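Local coordinates for putative esterase/lipase/thioesterase (Silicibacter sp., PDB 2PBL), which probably hydrolyses ester or thioester bonds as a member of the alpha/beta-hydrolase fold superfamily, its natural substrate being unknown, at residues R145-E150 / A158-V163. Sequence-based numbering, arbitrary orientation.
Sequences RMLDPE and ARIRNV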
# COMPACT_ATOMS: atom_id res chain seq x y z
N ARG A 145 -8.82 2.28 2.01
CA ARG A 145 -9.59 3.53 2.07
C ARG A 145 -10.02 4.04 0.71
O ARG A 145 -10.92 4.89 0.61
CB ARG A 145 -8.72 4.61 2.72
CG ARG A 145 -8.24 4.31 4.10
CD ARG A 145 -9.40 4.35 5.06
NE ARG A 145 -9.86 5.75 5.21
CZ ARG A 145 -11.06 6.26 4.89
NH1 ARG A 145 -12.06 5.56 4.38
NH2 ARG A 145 -11.23 7.56 5.08
N MSE A 146 -9.32 3.60 -0.36
CA MSE A 146 -9.66 4.02 -1.72
C MSE A 146 -10.98 3.45 -2.21
O MSE A 146 -11.51 3.92 -3.21
CB MSE A 146 -8.56 3.65 -2.68
CG MSE A 146 -7.21 4.35 -2.44
SE MSE A 146 -7.42 6.28 -2.40
CE MSE A 146 -7.49 6.53 -0.35
N LEU A 147 -11.51 2.44 -1.52
CA LEU A 147 -12.80 1.88 -1.89
C LEU A 147 -13.96 2.69 -1.30
O LEU A 147 -15.11 2.36 -1.57
CB LEU A 147 -12.90 0.42 -1.48
CG LEU A 147 -12.02 -0.52 -2.30
CD1 LEU A 147 -12.06 -1.95 -1.74
CD2 LEU A 147 -12.50 -0.50 -3.76
N ASP A 148 -13.64 3.70 -0.50
CA ASP A 148 -14.64 4.58 0.09
C ASP A 148 -15.07 5.66 -0.95
O ASP A 148 -14.27 6.50 -1.36
CB ASP A 148 -14.04 5.24 1.30
CG ASP A 148 -15.07 6.00 2.12
OD1 ASP A 148 -16.17 6.32 1.61
OD2 ASP A 148 -14.74 6.29 3.28
N PRO A 149 -16.34 5.63 -1.39
CA PRO A 149 -16.81 6.60 -2.38
C PRO A 149 -16.76 8.04 -1.97
O PRO A 149 -16.90 8.94 -2.82
CB PRO A 149 -18.27 6.17 -2.64
CG PRO A 149 -18.24 4.67 -2.27
CD PRO A 149 -17.41 4.66 -1.05
N GLU A 150 -16.65 8.29 -0.67
CA GLU A 150 -16.50 9.65 -0.16
C GLU A 150 -15.06 10.13 -0.28
O GLU A 150 -14.77 11.32 -0.19
CB GLU A 150 -16.98 9.67 1.30
CG GLU A 150 -17.21 11.01 1.87
CD GLU A 150 -17.82 10.95 3.25
OE1 GLU A 150 -19.03 10.64 3.35
OE2 GLU A 150 -17.14 11.34 4.25
N ALA A 158 -15.04 3.50 -10.13
CA ALA A 158 -15.78 2.56 -11.00
C ALA A 158 -14.87 1.61 -11.72
O ALA A 158 -15.28 0.49 -12.06
CB ALA A 158 -16.62 3.31 -12.00
N ARG A 159 -13.62 2.06 -11.92
CA ARG A 159 -12.60 1.30 -12.66
C ARG A 159 -11.79 0.37 -11.80
O ARG A 159 -11.03 -0.48 -12.33
CB ARG A 159 -11.64 2.25 -13.33
CG ARG A 159 -12.22 3.09 -14.47
CD ARG A 159 -11.32 4.23 -14.80
NE ARG A 159 -10.02 3.78 -15.31
CZ ARG A 159 -9.02 4.59 -15.58
NH1 ARG A 159 -9.14 5.89 -15.44
NH2 ARG A 159 -7.88 4.11 -16.03
N ILE A 160 -11.93 0.48 -10.46
CA ILE A 160 -11.08 -0.39 -9.62
C ILE A 160 -11.61 -1.83 -9.73
O ILE A 160 -12.77 -2.11 -9.41
CB ILE A 160 -11.04 0.05 -8.17
CG1 ILE A 160 -10.38 1.41 -8.04
CG2 ILE A 160 -10.28 -0.97 -7.29
CD1 ILE A 160 -10.53 1.99 -6.64
N ARG A 161 -10.71 -2.73 -10.11
CA ARG A 161 -11.04 -4.14 -10.33
C ARG A 161 -10.70 -5.00 -9.13
O ARG A 161 -11.50 -5.82 -8.71
CB ARG A 161 -10.34 -4.64 -11.60
CG ARG A 161 -10.49 -6.11 -11.87
CD ARG A 161 -10.10 -6.52 -13.25
NE ARG A 161 -10.09 -7.98 -13.41
CZ ARG A 161 -11.19 -8.70 -13.65
NH1 ARG A 161 -12.38 -8.13 -13.68
NH2 ARG A 161 -11.10 -10.01 -13.77
N ASN A 162 -9.50 -4.82 -8.60
CA ASN A 162 -8.98 -5.62 -7.48
C ASN A 162 -8.30 -4.69 -6.48
O ASN A 162 -7.63 -3.70 -6.86
CB ASN A 162 -7.87 -6.62 -7.91
CG ASN A 162 -8.26 -7.60 -9.02
OD1 ASN A 162 -9.33 -8.13 -9.02
ND2 ASN A 162 -7.28 -7.91 -10.00
N VAL A 163 -8.43 -5.02 -5.20
CA VAL A 163 -7.69 -4.35 -4.13
C VAL A 163 -7.07 -5.44 -3.26
O VAL A 163 -7.81 -6.28 -2.70
CB VAL A 163 -8.54 -3.38 -3.26
CG1 VAL A 163 -7.62 -2.75 -2.23
CG2 VAL A 163 -9.16 -2.31 -4.11
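Beside the aliphatic contact of Leu147 with Ile160 and Val163, the flat groups that bond to one another, those of Arg145 and Asp148, lie in 145-150. The guanidinium of Arg145 is engaged at its edge: NH1 lies 3.0 Å from Asp148 OD2, which is only 5° out of the guanidinium plane and receives the bond on its anti lone pair, a salt bridge. The other carboxylate oxygen, Asp148 OD1, is met from above its plane (47° out of it) by Glu150 N at 3.1 Å, an Asx turn. Together with the backbone bond Asp148 N to Arg145 O at 3.2 Å, which closes a type I beta turn, these bonds fix the loop from which Leu147 projects.

Leu147 carries the contact, which buries 153 Å² in all. Its CG stands anti to the carbonyl carbon (chi1 -71°), which brings the branch end toward the strand. There it meets Val163 tip to tip: Val163 CG2 sits against the isopropyl fork, 3.8 Å from each of Leu147 CG, CD1 and CD2. The side chains of Leu147 and Ile160 cross at a slant, Leu147 CD2 coming within 4.2 Å of Ile160 CG2. Ile160 turns its other branch to the backbone, CD1 resting 4.1 Å from Met146 O. An alanine in place of Leu147, lacking both methyls, would probably open a gap around Val163 CG2 and take from Ile160 CG2 its contact with CD2.

The contact lies in the beta-alpha-beta crossover of the alpha/beta-hydrolase fold from strand 131-136 through helix 138-145 to strand 160-166, an interior strand between and parallel to 131-136 and 206-212. Val163 lies near, without touching, what is probably the nucleophile elbow (Gly135, Ser137, Gly139). Leu147 also packs on Val207 of strand 206-212, and Ile160 on Leu133 of strand 131-136. Selenomethionine Met146 directs its end away from 160-163, against helix 109-126.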